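Local atomic coordinates of lipocalin AI-4 (Rhodnius prolixus, PDB entry 5H9N), a protein that binds cysteinyl leukotrienes such as leukotriene C4 as a salivary lipocalin of a blood-feeding insect, probably sequestering these host mediators. Residues Leu33-Asp38 / Phe123-Arg128; Arg37-Pro42 / Asn151-Ser156. The protein carries 1 engineered substitution. One frame throughout, in Å; residues are numbered along the deposited sequence.

Contact 1 (Leu33-Asp38 / Phe123-Arg128); sequences LTHSRD and FLLFNR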
ATOM      1  N   LEU A  33      -1.477   2.513  -8.383  1.00  7.46           N
ATOM      2  CA  LEU A  33      -0.537   3.187  -7.508  1.00  7.39           C
ATOM      3  C   LEU A  33      -0.042   4.447  -8.223  1.00  7.23           C
ATOM      4  O   LEU A  33       0.837   4.377  -9.089  1.00  8.00           O
ATOM      5  CB  LEU A  33       0.614   2.238  -7.148  1.00  7.47           C
ATOM      6  CG  LEU A  33       1.738   2.809  -6.281  1.00  8.02           C
ATOM      7  CD1 LEU A  33       1.190   3.573  -5.093  1.00  9.27           C
ATOM      8  CD2 LEU A  33       2.686   1.694  -5.820  1.00 10.55           C
ATOM      9  N   THR A  34      -0.618   5.597  -7.915  1.00  6.73           N
ATOM     10  CA  THR A  34      -0.326   6.792  -8.705  1.00  7.70           C
ATOM     11  C   THR A  34       0.759   7.694  -8.112  1.00  7.17           C
ATOM     12  O   THR A  34       1.388   8.437  -8.844  1.00  7.22           O
ATOM     13  CB  THR A  34      -1.605   7.624  -8.932  1.00  6.84           C
ATOM     14  OG1 THR A  34      -2.174   8.013  -7.675  1.00  8.86           O
ATOM     15  CG2 THR A  34      -2.644   6.841  -9.689  1.00  8.96           C
ATOM     16  N   HIS A  35       0.950   7.667  -6.799  1.00  7.12           N
ATOM     17  CA  HIS A  35       1.909   8.536  -6.123  1.00  6.63           C
ATOM     18  C   HIS A  35       2.514   7.817  -4.938  1.00  6.91           C
ATOM     19  O   HIS A  35       1.868   6.934  -4.363  1.00  7.84           O
ATOM     20  CB  HIS A  35       1.268   9.827  -5.597  1.00  8.40           C
ATOM     21  CG  HIS A  35       0.633  10.682  -6.644  1.00  8.74           C
ATOM     22  ND1 HIS A  35      -0.522  10.318  -7.294  1.00  9.80           N
ATOM     23  CD2 HIS A  35       0.969  11.906  -7.117  1.00 11.25           C
ATOM     24  CE1 HIS A  35      -0.857  11.270  -8.148  1.00 12.46           C
ATOM     25  NE2 HIS A  35       0.035  12.239  -8.064  1.00 12.04           N
ATOM     26  N   SER A  36       3.703   8.216  -4.509  1.00  8.52           N
ATOM     27  CA  SER A  36       4.281   7.663  -3.285  1.00  9.18           C
ATOM     28  C   SER A  36       5.278   8.666  -2.704  1.00  9.30           C
ATOM     29  O   SER A  36       5.785   9.548  -3.420  1.00  9.74           O
ATOM     30  CB  SER A  36       4.931   6.304  -3.558  1.00  8.37           C
ATOM     31  OG  SER A  36       5.959   6.411  -4.524  1.00  9.91           O
ATOM     32  N   ARG A  37       5.544   8.564  -1.406  1.00  9.26           N
ATOM     33  CA  ARG A  37       6.481   9.463  -0.743  1.00  8.60           C
ATOM     34  C   ARG A  37       7.869   9.309  -1.345  1.00  9.64           C
ATOM     35  O   ARG A  37       8.509  10.291  -1.686  1.00 11.12           O
ATOM     36  CB  ARG A  37       6.519   9.184   0.763  1.00  9.10           C
ATOM     37  CG  ARG A  37       7.446  10.139   1.510  1.00 10.28           C
ATOM     38  CD  ARG A  37       7.755   9.660   2.918  1.00 10.73           C
ATOM     39  NE  ARG A  37       8.511   8.408   2.894  1.00 10.87           N
ATOM     40  CZ  ARG A  37       8.546   7.524   3.884  1.00 10.43           C
ATOM     41  NH1 ARG A  37       7.865   7.728   5.012  1.00 12.07           N
ATOM     42  NH2 ARG A  37       9.260   6.419   3.743  1.00 13.40           N
ATOM     43  N   ASP A  38       8.323   8.062  -1.442  1.00  9.50           N
ATOM     44  CA  ASP A  38       9.623   7.713  -2.007  1.00 10.08           C
ATOM     45  C   ASP A  38       9.356   7.011  -3.321  1.00  9.89           C
ATOM     46  O   ASP A  38       8.419   6.218  -3.414  1.00  9.99           O
ATOM     47  CB  ASP A  38      10.411   6.781  -1.080  1.00 12.66           C
ATOM     48  CG  ASP A  38      10.563   7.320   0.330  1.00 13.40           C
ATOM     49  OD1 ASP A  38      10.428   8.540   0.529  1.00 16.25           O
ATOM     50  OD2 ASP A  38      10.845   6.506   1.238  1.00 16.41           O
ATOM     51  N   PHE A 123       4.798   5.742   2.066  1.00  7.45           N
ATOM     52  CA  PHE A 123       3.372   6.060   1.987  1.00  8.43           C
ATOM     53  C   PHE A 123       2.983   6.079   0.525  1.00  6.84           C
ATOM     54  O   PHE A 123       3.703   6.619  -0.312  1.00  8.07           O
ATOM     55  CB  PHE A 123       3.044   7.388   2.656  1.00  8.79           C
ATOM     56  CG  PHE A 123       3.098   7.335   4.157  1.00  8.39           C
ATOM     57  CD1 PHE A 123       4.294   7.563   4.827  1.00 11.06           C
ATOM     58  CD2 PHE A 123       1.954   7.060   4.910  1.00  9.40           C
ATOM     59  CE1 PHE A 123       4.351   7.530   6.215  1.00 11.92           C
ATOM     60  CE2 PHE A 123       2.006   7.017   6.286  1.00 11.16           C
ATOM     61  CZ  PHE A 123       3.207   7.257   6.946  1.00 11.35           C
ATOM     62  N   LEU A 124       1.848   5.445   0.241  1.00  7.50           N
ATOM     63  CA  LEU A 124       1.379   5.147  -1.105  1.00  6.91           C
ATOM     64  C   LEU A 124       0.012   5.742  -1.316  1.00  7.32           C
ATOM     65  O   LEU A 124      -0.858   5.590  -0.463  1.00  7.89           O
ATOM     66  CB  LEU A 124       1.298   3.634  -1.304  1.00  7.79           C
ATOM     67  CG  LEU A 124       2.525   2.796  -0.940  1.00  8.56           C
ATOM     68  CD1 LEU A 124       2.222   1.318  -1.120  1.00 10.66           C
ATOM     69  CD2 LEU A 124       3.718   3.183  -1.768  1.00  8.98           C
ATOM     70  N   LEU A 125      -0.195   6.382  -2.453  1.00  7.19           N
ATOM     71  CA  LEU A 125      -1.517   6.849  -2.838  1.00  7.69           C
ATOM     72  C   LEU A 125      -2.026   6.018  -4.002  1.00  6.72           C
ATOM     73  O   LEU A 125      -1.417   6.005  -5.094  1.00  7.38           O
ATOM     74  CB  LEU A 125      -1.503   8.324  -3.215  1.00  8.67           C
ATOM     75  CG  LEU A 125      -2.871   8.901  -3.621  1.00  9.84           C
ATOM     76  CD1 LEU A 125      -3.836   8.856  -2.435  1.00 10.98           C
ATOM     77  CD2 LEU A 125      -2.727  10.320  -4.154  1.00 13.94           C
ATOM     78  N   PHE A 126      -3.126   5.317  -3.731  1.00  7.67           N
ATOM     79  CA  PHE A 126      -3.839   4.536  -4.724  1.00  7.72           C
ATOM     80  C   PHE A 126      -5.074   5.282  -5.198  1.00  7.70           C
ATOM     81  O   PHE A 126      -5.726   5.991  -4.422  1.00  8.08           O
ATOM     82  CB  PHE A 126      -4.236   3.169  -4.168  1.00  9.33           C
ATOM     83  CG  PHE A 126      -3.072   2.262  -3.901  1.00  8.36           C
ATOM     84  CD1 PHE A 126      -2.364   2.350  -2.702  1.00  9.50           C
ATOM     85  CD2 PHE A 126      -2.648   1.343  -4.848  1.00  9.68           C
ATOM     86  CE1 PHE A 126      -1.290   1.515  -2.452  1.00 10.50           C
ATOM     87  CE2 PHE A 126      -1.572   0.515  -4.595  1.00 10.90           C
ATOM     88  CZ  PHE A 126      -0.904   0.602  -3.396  1.00 11.09           C
ATOM     89  N   ASN A 127      -5.400   5.093  -6.470  1.00  8.24           N
ATOM     90  CA  ASN A 127      -6.546   5.723  -7.102  1.00  9.16           C
ATOM     91  C   ASN A 127      -7.311   4.698  -7.917  1.00  9.41           C
ATOM     92  O   ASN A 127      -6.704   3.797  -8.515  1.00  9.96           O
ATOM     93  CB  ASN A 127      -6.089   6.881  -8.004  1.00  9.31           C
ATOM     94  CG  ASN A 127      -6.127   8.220  -7.300  1.00 11.76           C
ATOM     95  OD1 ASN A 127      -7.211   8.700  -6.970  1.00 12.86           O
ATOM     96  ND2 ASN A 127      -4.962   8.854  -7.104  1.00 10.80           N
ATOM     97  N   ARG A 128      -8.634   4.811  -7.951  1.00  9.34           N
ATOM     98  CA  ARG A 128      -9.434   3.915  -8.773  1.00 11.35           C
ATOM     99  C   ARG A 128      -9.233   4.173 -10.264  1.00 12.55           C
ATOM    100  O   ARG A 128      -9.449   3.282 -11.083  1.00 13.36           O
ATOM    101  CB  ARG A 128     -10.922   4.043  -8.412  1.00 11.79           C
ATOM    102  CG  ARG A 128     -11.288   3.494  -7.025  1.00 11.89           C
ATOM    103  CD  ARG A 128     -10.925   2.033  -6.867  1.00 12.11           C
ATOM    104  NE  ARG A 128     -11.564   1.473  -5.678  1.00 12.90           N
ATOM    105  CZ  ARG A 128     -11.553   0.180  -5.368  1.00 14.31           C
ATOM    106  NH1 ARG A 128     -10.937  -0.683  -6.168  1.00 13.33           N
ATOM    107  NH2 ARG A 128     -12.170  -0.252  -4.275  1.00 14.54           N
TER
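Leu125 O takes the backbone N-H groups of two successive residues, Thr34 N at 3.0 Å and, weakly, His35 N at 3.4 Å. Two residues facing one define a classic beta bulge, and the antiparallel register slips by one between the pairs Leu33-Phe126 and His35-Leu125. Beyond the bulge, Leu125 N returns a nearly straight bond (173°) to His35 O, and Arg37 N reaches Phe123 O at 2.9 Å. At the bulge itself, Thr34 OG1 lies in the amide plane of Asn127 and receives Asn127 ND2 within that plane at 3.0 Å; it is also hydrogen-bonded to His35 ND1. With chi1 of 59°, OG1 stands between its own backbone N and carbonyl carbon, turned to the opposing strand. On the sheet face of Leu33, Leu124 and Phe126, Leu33 CD1 sits over the Phe126 ring, 4.1 Å from its centroid and 13° off the normal, a CH-pi contact. Arg37 NH1 meets the edge of the Phe123 ring, 3.6 Å from CD1; the guanidinium also holds Asp38 side-on through NE and NH2, and NH2 has a second carboxylate in Asp121. Phe126 touches the bound leukotriene and packs edge-to-face on Tyr48, so Phe126 belongs to the pocket wall. Strand 30-36 pairs antiparallel with strand 46-51 and also with the short strand 151-152; strand 120-127 pairs with strand 105-112.

Contact 2 (Arg37-Pro42 / Asn151-Ser156); sequences RDSEVP and NKLGCS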
ATOM      1  N   ARG A  37       5.544   8.564  -1.406  1.00  9.26           N
ATOM      2  CA  ARG A  37       6.481   9.463  -0.743  1.00  8.60           C
ATOM      3  C   ARG A  37       7.869   9.309  -1.345  1.00  9.64           C
ATOM      4  O   ARG A  37       8.509  10.291  -1.686  1.00 11.12           O
ATOM      5  CB  ARG A  37       6.519   9.184   0.763  1.00  9.10           C
ATOM      6  CG  ARG A  37       7.446  10.139   1.510  1.00 10.28           C
ATOM      7  CD  ARG A  37       7.755   9.660   2.918  1.00 10.73           C
ATOM      8  NE  ARG A  37       8.511   8.408   2.894  1.00 10.87           N
ATOM      9  CZ  ARG A  37       8.546   7.524   3.884  1.00 10.43           C
ATOM     10  NH1 ARG A  37       7.865   7.728   5.012  1.00 12.07           N
ATOM     11  NH2 ARG A  37       9.260   6.419   3.743  1.00 13.40           N
ATOM     12  N   ASP A  38       8.323   8.062  -1.442  1.00  9.50           N
ATOM     13  CA  ASP A  38       9.623   7.713  -2.007  1.00 10.08           C
ATOM     14  C   ASP A  38       9.356   7.011  -3.321  1.00  9.89           C
ATOM     15  O   ASP A  38       8.419   6.218  -3.414  1.00  9.99           O
ATOM     16  CB  ASP A  38      10.411   6.781  -1.080  1.00 12.66           C
ATOM     17  CG  ASP A  38      10.563   7.320   0.330  1.00 13.40           C
ATOM     18  OD1 ASP A  38      10.428   8.540   0.529  1.00 16.25           O
ATOM     19  OD2 ASP A  38      10.845   6.506   1.238  1.00 16.41           O
ATOM     20  N   SER A  39      10.170   7.270  -4.336  1.00 11.33           N
ATOM     21  CA  SER A  39       9.990   6.617  -5.624  1.00 11.71           C
ATOM     22  C   SER A  39      11.329   6.302  -6.268  1.00 12.59           C
ATOM     23  O   SER A  39      12.357   6.854  -5.899  1.00 15.48           O
ATOM     24  CB  SER A  39       9.149   7.486  -6.553  1.00 12.46           C
ATOM     25  OG  SER A  39       9.739   8.751  -6.737  1.00 15.95           O
ATOM     26  N   GLU A  40      11.301   5.391  -7.225  1.00 15.78           N
ATOM     27  CA  GLU A  40      12.486   5.054  -7.987  1.00 14.92           C
ATOM     28  C   GLU A  40      12.291   5.498  -9.423  1.00 13.89           C
ATOM     29  O   GLU A  40      11.210   5.949  -9.804  1.00 14.81           O
ATOM     30  CB  GLU A  40      12.760   3.554  -7.913  1.00 28.73           C
ATOM     31  CG  GLU A  40      13.104   3.053  -6.518  1.00 49.22           C
ATOM     32  CD  GLU A  40      11.875   2.760  -5.682  1.00 64.72           C
ATOM     33  OE1 GLU A  40      10.750   2.991  -6.177  1.00 65.76           O
ATOM     34  OE2 GLU A  40      12.034   2.303  -4.530  1.00 73.31           O
ATOM     35  N   VAL A  41      13.340   5.394 -10.213  1.00 12.51           N
ATOM     36  CA  VAL A  41      13.222   5.594 -11.650  1.00 12.19           C
ATOM     37  C   VAL A  41      13.603   4.306 -12.368  1.00 11.74           C
ATOM     38  O   VAL A  41      14.404   3.528 -11.858  1.00 13.89           O
ATOM     39  CB  VAL A  41      14.087   6.768 -12.149  1.00 15.07           C
ATOM     40  CG1 VAL A  41      13.480   8.101 -11.714  1.00 18.01           C
ATOM     41  CG2 VAL A  41      15.522   6.641 -11.661  1.00 16.99           C
ATOM     42  N   PRO A  42      12.991   4.050 -13.534  1.00 11.52           N
ATOM     43  CA  PRO A  42      11.924   4.853 -14.142  1.00 12.30           C
ATOM     44  C   PRO A  42      10.601   4.644 -13.420  1.00 10.70           C
ATOM     45  O   PRO A  42      10.363   3.548 -12.899  1.00 11.59           O
ATOM     46  CB  PRO A  42      11.851   4.300 -15.563  1.00 13.82           C
ATOM     47  CG  PRO A  42      12.214   2.851 -15.389  1.00 16.23           C
ATOM     48  CD  PRO A  42      13.270   2.827 -14.309  1.00 14.80           C
ATOM     49  N   ASN A 151       5.450  12.030  -4.706  1.00 11.43           N
ATOM     50  CA  ASN A 151       5.991  11.870  -6.043  1.00 11.60           C
ATOM     51  C   ASN A 151       4.993  11.200  -6.955  1.00 10.17           C
ATOM     52  O   ASN A 151       4.473  10.135  -6.626  1.00  9.94           O
ATOM     53  CB  ASN A 151       7.256  11.031  -6.007  1.00 12.23           C
ATOM     54  CG  ASN A 151       8.377  11.699  -5.253  1.00 15.85           C
ATOM     55  OD1 ASN A 151       8.216  12.794  -4.692  1.00 18.69           O
ATOM     56  ND2 ASN A 151       9.534  11.053  -5.244  1.00 20.27           N
ATOM     57  N   LYS A 152       4.734  11.800  -8.108  1.00 10.49           N
ATOM     58  CA  LYS A 152       3.857  11.184  -9.091  1.00  9.58           C
ATOM     59  C   LYS A 152       4.606  10.077  -9.828  1.00  9.21           C
ATOM     60  O   LYS A 152       5.758  10.249 -10.227  1.00 10.58           O
ATOM     61  CB  LYS A 152       3.325  12.219 -10.073  1.00 11.28           C
ATOM     62  CG  LYS A 152       2.261  11.643 -10.989  1.00 11.09           C
ATOM     63  CD  LYS A 152       1.711  12.685 -11.940  1.00 15.42           C
ATOM     64  CE  LYS A 152       0.481  12.133 -12.659  1.00 15.37           C
ATOM     65  NZ  LYS A 152      -0.106  13.121 -13.605  1.00 17.98           N
ATOM     66  N   LEU A 153       3.947   8.948 -10.025  1.00  8.29           N
ATOM     67  CA  LEU A 153       4.566   7.801 -10.669  1.00  8.16           C
ATOM     68  C   LEU A 153       4.193   7.793 -12.159  1.00  8.23           C
ATOM     69  O   LEU A 153       4.100   8.866 -12.770  1.00  8.92           O
ATOM     70  CB  LEU A 153       4.186   6.515  -9.927  1.00  8.95           C
ATOM     71  CG  LEU A 153       4.536   6.605  -8.431  1.00  8.59           C
ATOM     72  CD1 LEU A 153       4.088   5.351  -7.687  1.00 10.04           C
ATOM     73  CD2 LEU A 153       6.010   6.893  -8.192  1.00 11.21           C
ATOM     74  N   GLY A 154       4.032   6.611 -12.743  1.00  7.98           N
ATOM     75  CA  GLY A 154       3.934   6.516 -14.194  1.00  9.54           C
ATOM     76  C   GLY A 154       2.539   6.289 -14.744  1.00  9.85           C
ATOM     77  O   GLY A 154       2.398   5.944 -15.918  1.00 11.94           O
ATOM     78  N   CYS A 155       1.509   6.430 -13.917  1.00  9.30           N
ATOM     79  CA  CYS A 155       0.129   6.369 -14.398  1.00  9.53           C
ATOM     80  C   CYS A 155      -0.346   7.735 -14.884  1.00  9.60           C
ATOM     81  O   CYS A 155       0.089   8.771 -14.356  1.00 12.07           O
ATOM     82  CB  CYS A 155      -0.809   5.903 -13.280  1.00  9.81           C
ATOM     83  SG  CYS A 155      -0.386   4.359 -12.457  1.00 10.38           S
ATOM     84  N   SER A 156      -1.265   7.749 -15.837  1.00 10.81           N
ATOM     85  CA  SER A 156      -1.929   8.984 -16.234  1.00 12.05           C
ATOM     86  C   SER A 156      -3.330   8.686 -16.742  1.00 16.39           C
ATOM     87  O   SER A 156      -3.681   7.526 -16.962  1.00 13.66           O
ATOM     88  CB  SER A 156      -1.115   9.719 -17.303  1.00 12.61           C
ATOM     89  OG  SER A 156      -1.109   8.993 -18.521  1.00 13.02           O
TER
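Ser39 meets Asn151 and Leu153 with two different atoms. Its CB rests on Leu153 CD2 at 3.6 Å, while its OG lies 3.4 Å from Asn151 CB, beside the root of the asparagine side chain. The serine's chi1 of 58° sets OG between backbone N and carbonyl carbon, and the CB of Ser39 and that of Asn151 each point to the opposing segment. Leu153 arrives by its branch: CG is anti to the carbonyl carbon (chi1 -55°), and chi2 of 177° sends CD1 on in the extended direction, leaving CD2 as the side branch that meets Ser39 CB. The contact is small, 175 Å² over both sides, and lies at the surface. It joins the loop after strand 30-36 to the C-terminal tail, which adds the short strand 151-152 antiparallel to strand 30-36 of the lipocalin barrel. Further out, backbone pairing with that strand holds the tail in place, and Leu153 also packs on Leu33, Ser36 and Val43. On the loop side, Asp38 O accepts Ser36 OG and Asp38 N bonds to Asn122 OD1, fixing the chain just ahead of Ser39. Past Leu153, Gly154 bonds to Arg44 through the backbone, and the disulfide of Cys155 with Cys45 ties the tail covalently to the far end of the same loop.

Contact 1 and contact 2 have centres about 8 Å apart and start from one run of chain, sharing Arg37 and Asp38: the end of strand 30-36 serves contact 1 and the loop after it contact 2. Their second segments follow much later, 123-128 and then 151-156. Strand 30-36 has both as neighbours in the sheet, its backbone also meeting the tail through Ser36 O to Asn151 N at 2.8 Å and Thr34 O to Leu153 N at 2.9 Å, both probable hydrogen bonds. Contact 1 is buried and includes a pocket residue, whereas contact 2 lies at the surface, its centre about 14 Å from that of the chain; together they join barrel wall, loop and C-terminus.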